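Local structure of chloromuconate cycloisomerase (Rhodococcus opacus, 4M0X) at residues 9-14 with 363-368; 302-307 with 327-332; 310-315 with 348-353. The protein is an enolase-superfamily enzyme that binds a manganese ion in a C-terminal barrel domain and carries a separate N-terminal domain built on an antiparallel sheet. All blocks are in the same frame, centred on the assembly; numbering follows the deposited sequence.

In the fold
Contacts 2 and 3 are buried and share helix 304-316 of the barrel domain: contact 2 holds its first turn to the loop 327-332, contact 3 its later turns to strand 347-349 and the loop that follows. Their centres lie about 12 Å apart. Contact 1, about 15 Å centre to centre from contact 2, is more peripheral and only partly buried; there helix 362-368, near the C-terminus, rests on strand 5-17 of the N-terminal domain. The chemistry shifts accordingly. Contact 1 joins a backbone hydrogen bond to a small apolar patch, contact 2 sets a proline against carbonyl, carboxylate and hydroxyl oxygens, with a leucine beside it, and contact 3 is mainly aliphatic packing with one glutamine at its border.

Contact 1 (9-14 with 363-368); sequences SATIVD and ERLRKY
Val-13 spreads its two methyls over two residues of the helix, Leu-365 and Tyr-368. With Val-13 CG1 anti to the backbone N (chi1 178°), that methyl sits over the end of the helical segment, 3.4 Å from Tyr-368 O, and meets Tyr-368 CB at a slant, 3.8 Å away. Val-13 CG2 reaches Leu-365 CD1 at 3.5 Å, the two side chains running at about a right angle. The same Leu-365 CD1 also comes within 4.2 Å of Thr-11 CG2, one step back on this face of the strand, so a single leucine methyl serves both residues.

Beside this patch the two segments are joined through their backbones: Asp-14 N donates to Tyr-368 O at 3.0 Å, a nearly straight bond with an N-H...O angle of 164°. The helix lies across the strand, axes 7.9 Å apart at closest and 81° between their directions. In fold terms, helix 362-368 comes back from the barrel domain to pack on the antiparallel sheet of the N-terminal domain, in which strand 5-17 pairs with strand 27-40; Ala-10 and Ile-12 turn instead to helix 63-74.

Asp-14 sends its carboxylate to Ser-32 and Arg-370. Tyr-368 starts out toward the strand, with CB 3.4 Å from Asp-14 O, but its ring then leads away past Leu-15 and Pro-16, and its hydroxyl is hydrogen-bonded to Asp-334.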
loop_
_atom_site.group_PDB
_atom_site.type_symbol
_atom_site.label_atom_id
_atom_site.label_comp_id
_atom_site.label_asym_id
_atom_site.label_seq_id
_atom_site.Cartn_x
_atom_site.Cartn_y
_atom_site.Cartn_z
ATOM N N SER A 9 13.864 -23.451 43.749
ATOM C CA SER A 9 12.570 -24.062 44.065
ATOM C C SER A 9 11.407 -23.224 43.503
ATOM O O SER A 9 11.496 -21.987 43.397
ATOM C CB SER A 9 12.419 -24.186 45.563
ATOM O OG SER A 9 12.270 -22.895 46.121
ATOM N N ALA A 10 10.321 -23.904 43.153
ATOM C CA ALA A 10 9.111 -23.263 42.656
ATOM C C ALA A 10 7.873 -23.775 43.435
ATOM O O ALA A 10 7.422 -24.919 43.245
ATOM C CB ALA A 10 8.969 -23.505 41.161
ATOM N N THR A 11 7.340 -22.921 44.301
ATOM C CA THR A 11 6.293 -23.293 45.249
ATOM C C THR A 11 5.007 -22.523 44.974
ATOM O O THR A 11 5.004 -21.266 44.968
ATOM C CB THR A 11 6.668 -22.865 46.675
ATOM O OG1 THR A 11 7.926 -23.443 47.057
ATOM C CG2 THR A 11 5.566 -23.237 47.652
ATOM N N ILE A 12 3.924 -23.279 44.803
ATOM C CA ILE A 12 2.599 -22.740 44.543
ATOM C C ILE A 12 2.027 -22.104 45.847
ATOM O O ILE A 12 1.920 -22.766 46.884
ATOM C CB ILE A 12 1.708 -23.844 43.912
ATOM C CG1 ILE A 12 2.341 -24.354 42.611
ATOM C CG2 ILE A 12 0.293 -23.380 43.623
ATOM C CD1 ILE A 12 1.819 -25.716 42.155
ATOM N N VAL A 13 1.700 -20.812 45.792
ATOM C CA VAL A 13 1.183 -20.086 46.956
ATOM C C VAL A 13 -0.226 -19.526 46.715
ATOM O O VAL A 13 -0.532 -19.004 45.628
ATOM C CB VAL A 13 2.099 -18.900 47.300
ATOM C CG1 VAL A 13 1.521 -18.108 48.480
ATOM C CG2 VAL A 13 3.519 -19.359 47.519
ATOM N N ASP A 14 -1.097 -19.622 47.700
ATOM C CA ASP A 14 -2.442 -19.071 47.505
ATOM C C ASP A 14 -2.568 -17.947 48.482
ATOM O O ASP A 14 -2.266 -18.124 49.652
ATOM C CB ASP A 14 -3.564 -20.086 47.763
ATOM C CG ASP A 14 -3.575 -21.262 46.770
ATOM O OD1 ASP A 14 -3.573 -21.070 45.513
ATOM O OD2 ASP A 14 -3.630 -22.410 47.281
ATOM N N GLU A 363 7.990 -17.653 56.954
ATOM C CA GLU A 363 6.872 -18.184 57.696
ATOM C C GLU A 363 5.602 -18.022 56.880
ATOM O O GLU A 363 4.818 -18.976 56.748
ATOM C CB GLU A 363 6.751 -17.526 59.083
ATOM C CG GLU A 363 5.507 -17.898 59.875
ATOM C CD GLU A 363 5.303 -19.396 60.066
ATOM O OE1 GLU A 363 6.233 -20.207 59.818
ATOM O OE2 GLU A 363 4.177 -19.760 60.481
ATOM N N ARG A 364 5.411 -16.831 56.309
ATOM C CA ARG A 364 4.259 -16.602 55.427
ATOM C C ARG A 364 4.281 -17.514 54.198
ATOM O O ARG A 364 3.239 -18.043 53.796
ATOM C CB ARG A 364 4.207 -15.153 54.989
ATOM C CG ARG A 364 3.452 -14.262 55.916
ATOM C CD ARG A 364 4.128 -12.925 55.870
ATOM N NE ARG A 364 3.902 -12.199 57.105
ATOM C CZ ARG A 364 3.141 -11.129 57.181
ATOM N NH1 ARG A 364 2.594 -10.650 56.061
ATOM N NH2 ARG A 364 2.964 -10.518 58.348
ATOM N N LEU A 365 5.458 -17.684 53.598
ATOM C CA LEU A 365 5.574 -18.575 52.473
ATOM C C LEU A 365 5.074 -19.966 52.883
ATOM O O LEU A 365 4.263 -20.580 52.172
ATOM C CB LEU A 365 7.006 -18.646 51.926
ATOM C CG LEU A 365 7.187 -19.796 50.911
ATOM C CD1 LEU A 365 6.293 -19.640 49.684
ATOM C CD2 LEU A 365 8.634 -19.965 50.483
ATOM N N ARG A 366 5.542 -20.452 54.029
ATOM C CA ARG A 366 5.195 -21.795 54.475
ATOM C C ARG A 366 3.708 -21.812 54.686
ATOM O O ARG A 366 3.039 -22.682 54.164
ATOM C CB ARG A 366 5.929 -22.144 55.766
ATOM C CG ARG A 366 5.597 -23.506 56.336
ATOM C CD ARG A 366 6.134 -23.647 57.750
ATOM N NE ARG A 366 5.364 -22.866 58.722
ATOM C CZ ARG A 366 4.072 -23.058 59.016
ATOM N NH1 ARG A 366 3.369 -23.997 58.395
ATOM N NH2 ARG A 366 3.471 -22.299 59.930
ATOM N N LYS A 367 3.211 -20.791 55.402
ATOM C CA LYS A 367 1.807 -20.677 55.836
ATOM C C LYS A 367 0.870 -20.702 54.669
ATOM O O LYS A 367 -0.182 -21.333 54.756
ATOM C CB LYS A 367 1.549 -19.400 56.663
ATOM C CG LYS A 367 0.246 -19.417 57.449
ATOM C CD LYS A 367 -0.486 -18.074 57.476
ATOM C CE LYS A 367 -0.373 -17.338 58.805
ATOM N NZ LYS A 367 -1.564 -16.470 58.979
ATOM N N TYR A 368 1.248 -20.033 53.579
ATOM C CA TYR A 368 0.364 -19.937 52.433
ATOM C C TYR A 368 0.757 -20.810 51.259
ATOM O O TYR A 368 0.142 -20.702 50.195
ATOM C CB TYR A 368 0.166 -18.491 51.994
ATOM C CG TYR A 368 -0.529 -17.604 53.000
ATOM C CD1 TYR A 368 -1.874 -17.796 53.317
ATOM C CD2 TYR A 368 0.160 -16.558 53.636
ATOM C CE1 TYR A 368 -2.523 -16.973 54.230
ATOM C CE2 TYR A 368 -0.473 -15.722 54.554
ATOM C CZ TYR A 368 -1.822 -15.920 54.847
ATOM O OH TYR A 368 -2.483 -15.088 55.759
#

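Contact 2 (302-307 with 327-332)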
loop_
_atom_site.group_PDB
_atom_site.type_symbol
_atom_site.label_atom_id
_atom_site.label_comp_id
_atom_site.label_asym_id
_atom_site.label_seq_id
_atom_site.Cartn_x
_atom_site.Cartn_y
_atom_site.Cartn_z
ATOM N N GLU A 302 -0.726 -9.096 40.379
ATOM C CA GLU A 302 0.354 -9.850 40.984
ATOM C C GLU A 302 0.425 -9.458 42.463
ATOM O O GLU A 302 -0.239 -8.494 42.904
ATOM C CB GLU A 302 1.675 -9.562 40.240
ATOM C CG GLU A 302 2.110 -8.094 40.143
ATOM C CD GLU A 302 1.000 -7.152 39.690
ATOM O OE1 GLU A 302 0.408 -6.474 40.571
ATOM O OE2 GLU A 302 0.693 -7.116 38.467
ATOM N N SER A 303 1.202 -10.215 43.226
ATOM C CA SER A 303 1.390 -9.924 44.615
ATOM C C SER A 303 2.450 -8.834 44.706
ATOM O O SER A 303 2.850 -8.261 43.686
ATOM C CB SER A 303 1.903 -11.165 45.290
ATOM O OG SER A 303 3.211 -11.389 44.819
ATOM N N SER A 304 2.943 -8.570 45.917
ATOM C CA SER A 304 4.012 -7.593 46.076
ATOM C C SER A 304 5.364 -8.035 45.536
ATOM O O SER A 304 6.204 -7.180 45.247
ATOM C CB SER A 304 4.124 -7.137 47.512
ATOM O OG SER A 304 3.037 -6.269 47.788
ATOM N N VAL A 305 5.570 -9.346 45.375
ATOM C CA VAL A 305 6.831 -9.836 44.809
ATOM C C VAL A 305 7.096 -9.325 43.372
ATOM O O VAL A 305 8.115 -8.654 43.136
ATOM C CB VAL A 305 6.945 -11.372 44.870
ATOM C CG1 VAL A 305 8.289 -11.854 44.297
ATOM C CG2 VAL A 305 6.738 -11.869 46.293
ATOM N N MET A 306 6.195 -9.635 42.430
ATOM C CA MET A 306 6.271 -9.142 41.044
ATOM C C MET A 306 5.909 -7.642 40.955
ATOM O O MET A 306 6.514 -6.884 40.178
ATOM C CB MET A 306 5.373 -10.000 40.119
ATOM C CG MET A 306 5.180 -9.518 38.667
ATOM S SD MET A 306 6.651 -9.526 37.613
ATOM C CE MET A 306 7.148 -11.256 37.612
ATOM N N GLY A 307 4.939 -7.228 41.777
ATOM C CA GLY A 307 4.530 -5.833 41.866
ATOM C C GLY A 307 5.680 -4.893 42.167
ATOM O O GLY A 307 5.828 -3.854 41.504
ATOM N N PHE A 327 -2.441 -1.713 41.564
ATOM C CA PHE A 327 -3.276 -1.659 42.773
ATOM C C PHE A 327 -3.389 -3.063 43.367
ATOM O O PHE A 327 -3.783 -3.233 44.513
ATOM C CB PHE A 327 -4.685 -1.204 42.401
ATOM C CG PHE A 327 -5.375 -2.172 41.489
ATOM C CD1 PHE A 327 -6.032 -3.283 41.999
ATOM C CD2 PHE A 327 -5.304 -2.022 40.121
ATOM C CE1 PHE A 327 -6.627 -4.219 41.164
ATOM C CE2 PHE A 327 -5.897 -2.944 39.276
ATOM C CZ PHE A 327 -6.555 -4.049 39.798
ATOM N N GLY A 328 -3.073 -4.072 42.568
ATOM C CA GLY A 328 -3.275 -5.471 42.954
ATOM C C GLY A 328 -2.891 -5.823 44.374
ATOM O O GLY A 328 -3.758 -6.195 45.171
ATOM N N PRO A 329 -1.587 -5.727 44.707
ATOM C CA PRO A 329 -1.156 -5.921 46.098
ATOM C C PRO A 329 -2.045 -5.226 47.170
ATOM O O PRO A 329 -2.414 -5.857 48.130
ATOM C CB PRO A 329 0.259 -5.348 46.091
ATOM C CG PRO A 329 0.736 -5.648 44.722
ATOM C CD PRO A 329 -0.445 -5.389 43.834
ATOM N N GLY A 330 -2.406 -3.963 46.993
ATOM C CA GLY A 330 -3.339 -3.287 47.918
ATOM C C GLY A 330 -4.562 -4.098 48.330
ATOM O O GLY A 330 -4.998 -4.018 49.484
ATOM N N LEU A 331 -5.090 -4.878 47.376
ATOM C CA LEU A 331 -6.182 -5.833 47.568
ATOM C C LEU A 331 -5.875 -7.201 48.227
ATOM O O LEU A 331 -6.809 -7.970 48.490
ATOM C CB LEU A 331 -6.870 -6.102 46.229
ATOM C CG LEU A 331 -7.903 -5.057 45.800
ATOM C CD1 LEU A 331 -8.563 -5.544 44.521
ATOM C CD2 LEU A 331 -8.940 -4.748 46.888
ATOM N N LEU A 332 -4.609 -7.541 48.457
ATOM C CA LEU A 332 -4.283 -8.789 49.159
ATOM C C LEU A 332 -4.331 -8.544 50.667
ATOM O O LEU A 332 -3.904 -7.478 51.088
ATOM C CB LEU A 332 -2.900 -9.283 48.749
ATOM C CG LEU A 332 -2.696 -9.564 47.255
ATOM C CD1 LEU A 332 -1.343 -10.199 47.001
ATOM C CD2 LEU A 332 -3.804 -10.445 46.688
#
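The backbones come closest where Ser-303, just ahead of helix 304-316, passes Pro-329 in a helically coiled piece of loop, with CA atoms 5.0 Å apart. Pro-329 is the centre of the contact, its ring pointing at 302-304 and meeting mostly oxygen. Pro-329 CD lies 3.2 Å from the carbonyl oxygen of Glu-302, CG lies 3.5 Å from Ser-303 O, and CB touches Ser-304 OG at 3.4 Å.

Glu-302 leaves its backbone away from the proline, but its chain folds back at chi2 (-48°) and brings OE1 to within 3.5 Å of Pro-329 CD; the other carboxylate oxygen, OE2, accepts from Thr-300 N. The hydroxyl of Ser-304 is likewise engaged beyond the proline, with Leu-341 N. On a second front, Leu-332 lays CD1 against the Ser-303 backbone, 3.6 Å from its CA, and also touches CB.

Ser-303 is the N-cap of the helix. Its OG, placed between the backbone N and the carbonyl carbon, accepts from Val-305 N at 3.2 Å and is also hydrogen-bonded to Glu-49 of the N-terminal domain, tying the helix start to that domain.

Both segments follow barrel strands, 294-297 and 323-324, and so belong to the metal-binding end of the barrel; the manganese ion, bound by Asp-196, Glu-222 and Asp-247, lies about 11 Å from the side chain of Glu-302. Loops meeting the N-terminal domain at this end are a hallmark of the enolase superfamily.

Contact 3 (310-315 with 348-353); sequences SAQLYG and LLIPTG
Ala-311 is the small bump on the helix, and three residues of 348-353 form the hollow that receives it. Its CB points toward them: the ring of Pro-351 lies ahead with CD at 3.9 Å, while Leu-348 and Ile-350 come in from the side, Leu-348 CD2 at 3.6 Å and Ile-350 more loosely through CG1. Leu-348 and Ile-350 are alternate residues on one face of the chain, while Leu-349 between them turns its side chain the other way.

The larger bump belongs to Ile-350, and here the helix supplies the hollow. The isoleucine lies in the shallow dip between Ala-311 and Gly-315, one turn apart, with Ile-350 CG1 3.7 Å from Ala-311 O. Since Gly-315 has no side chain, the tip of the isoleucine settles against the main chain itself, Ile-350 CD1 lying 3.8 Å from Gly-315 CA. The other branch of Ile-350 stands anti to the backbone N (chi1 -63°, measured to CG1). It puts Ile-350 CG2 3.7 Å from Gln-312 CG, the two side chains crossing at a slant.

Gln-312 forms the border of the patch. Beyond CG its chain runs extended (chi2 178°) along Pro-351, carrying NE2 to 3.1 Å from Pro-351 O; the amide oxygen OE1 accepts from Ser-124 N, and NE2 has a weak bond to Gly-355 O.

Strand 347-349 runs antiparallel beside strand 134-141, whose Ile-137 and Ile-135 lie against Leu-348 and Ile-350, and Tyr-314 of the helix also rests on Ile-135. Helix 304-316 is thus packed on one flank against strands 134-141 and 347-349, while Leu-313, pointing away from 348-353, packs against helices 272-275 and 278-291.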
loop_
_atom_site.group_PDB
_atom_site.type_symbol
_atom_site.label_atom_id
_atom_site.label_comp_id
_atom_site.label_asym_id
_atom_site.label_seq_id
_atom_site.Cartn_x
_atom_site.Cartn_y
_atom_site.Cartn_z
ATOM N N SER A 310 8.107 -4.818 39.013
ATOM C CA SER A 310 7.308 -3.989 38.114
ATOM C C SER A 310 7.329 -2.515 38.470
ATOM O O SER A 310 7.552 -1.693 37.600
ATOM C CB SER A 310 5.857 -4.446 38.096
ATOM O OG SER A 310 5.785 -5.735 37.546
ATOM N N ALA A 311 7.072 -2.182 39.732
ATOM C CA ALA A 311 7.055 -0.783 40.158
ATOM C C ALA A 311 8.382 -0.100 39.812
ATOM O O ALA A 311 8.413 1.046 39.343
ATOM C CB ALA A 311 6.751 -0.669 41.646
ATOM N N GLN A 312 9.476 -0.819 40.017
ATOM C CA GLN A 312 10.782 -0.281 39.674
ATOM C C GLN A 312 10.904 -0.083 38.159
ATOM O O GLN A 312 11.288 0.994 37.702
ATOM C CB GLN A 312 11.904 -1.145 40.245
ATOM C CG GLN A 312 12.235 -0.790 41.680
ATOM C CD GLN A 312 13.312 -1.663 42.278
ATOM O OE1 GLN A 312 14.292 -2.016 41.613
ATOM N NE2 GLN A 312 13.141 -2.019 43.542
ATOM N N LEU A 313 10.564 -1.112 37.389
ATOM C CA LEU A 313 10.511 -0.990 35.931
ATOM C C LEU A 313 9.811 0.306 35.523
ATOM O O LEU A 313 10.405 1.179 34.860
ATOM C CB LEU A 313 9.781 -2.187 35.317
ATOM C CG LEU A 313 9.500 -2.078 33.820
ATOM C CD1 LEU A 313 10.809 -2.032 33.035
ATOM C CD2 LEU A 313 8.657 -3.247 33.357
ATOM N N TYR A 314 8.549 0.427 35.956
ATOM C CA TYR A 314 7.688 1.546 35.594
ATOM C C TYR A 314 8.312 2.870 36.018
ATOM O O TYR A 314 8.192 3.859 35.315
ATOM C CB TYR A 314 6.295 1.376 36.186
ATOM C CG TYR A 314 5.586 0.060 35.866
ATOM C CD1 TYR A 314 6.092 -0.818 34.908
ATOM C CD2 TYR A 314 4.371 -0.281 36.492
ATOM C CE1 TYR A 314 5.443 -2.006 34.605
ATOM C CE2 TYR A 314 3.715 -1.479 36.185
ATOM C CZ TYR A 314 4.265 -2.338 35.243
ATOM O OH TYR A 314 3.657 -3.536 34.900
ATOM N N GLY A 315 8.996 2.888 37.152
ATOM C CA GLY A 315 9.758 4.063 37.545
ATOM C C GLY A 315 10.998 4.362 36.683
ATOM O O GLY A 315 11.459 5.520 36.643
ATOM N N LEU A 348 1.315 4.637 44.498
ATOM C CA LEU A 348 2.313 3.652 44.878
ATOM C C LEU A 348 3.634 4.364 45.121
ATOM O O LEU A 348 4.008 5.241 44.335
ATOM C CB LEU A 348 2.462 2.599 43.783
ATOM C CG LEU A 348 3.577 1.565 43.937
ATOM C CD1 LEU A 348 3.395 0.700 45.178
ATOM C CD2 LEU A 348 3.631 0.718 42.672
ATOM N N LEU A 349 4.315 4.024 46.222
ATOM C CA LEU A 349 5.679 4.471 46.438
ATOM C C LEU A 349 6.613 3.384 45.893
ATOM O O LEU A 349 6.447 2.219 46.224
ATOM C CB LEU A 349 5.950 4.657 47.916
ATOM C CG LEU A 349 5.102 5.418 48.925
ATOM C CD1 LEU A 349 5.843 5.273 50.244
ATOM C CD2 LEU A 349 4.908 6.898 48.599
ATOM N N ILE A 350 7.587 3.736 45.072
ATOM C CA ILE A 350 8.426 2.686 44.460
ATOM C C ILE A 350 9.472 2.072 45.418
ATOM O O ILE A 350 10.297 2.791 46.024
ATOM C CB ILE A 350 9.101 3.172 43.150
ATOM C CG1 ILE A 350 8.033 3.519 42.091
ATOM C CG2 ILE A 350 10.082 2.124 42.627
ATOM C CD1 ILE A 350 8.464 4.536 41.064
ATOM N N PRO A 351 9.459 0.741 45.563
ATOM C CA PRO A 351 10.489 0.171 46.429
ATOM C C PRO A 351 11.904 0.588 45.999
ATOM O O PRO A 351 12.200 0.693 44.792
ATOM C CB PRO A 351 10.271 -1.347 46.282
ATOM C CG PRO A 351 8.809 -1.447 45.999
ATOM C CD PRO A 351 8.550 -0.292 45.051
ATOM N N THR A 352 12.752 0.832 46.998
ATOM C CA THR A 352 14.090 1.371 46.816
ATOM C C THR A 352 15.145 0.424 47.396
ATOM O O THR A 352 16.343 0.571 47.110
ATOM C CB THR A 352 14.238 2.782 47.466
ATOM O OG1 THR A 352 13.815 2.749 48.841
ATOM C CG2 THR A 352 13.407 3.828 46.724
ATOM N N GLY A 353 14.708 -0.541 48.209
ATOM C CA GLY A 353 15.622 -1.484 48.863
ATOM C C GLY A 353 16.408 -2.254 47.822
ATOM O O GLY A 353 16.126 -2.130 46.633
#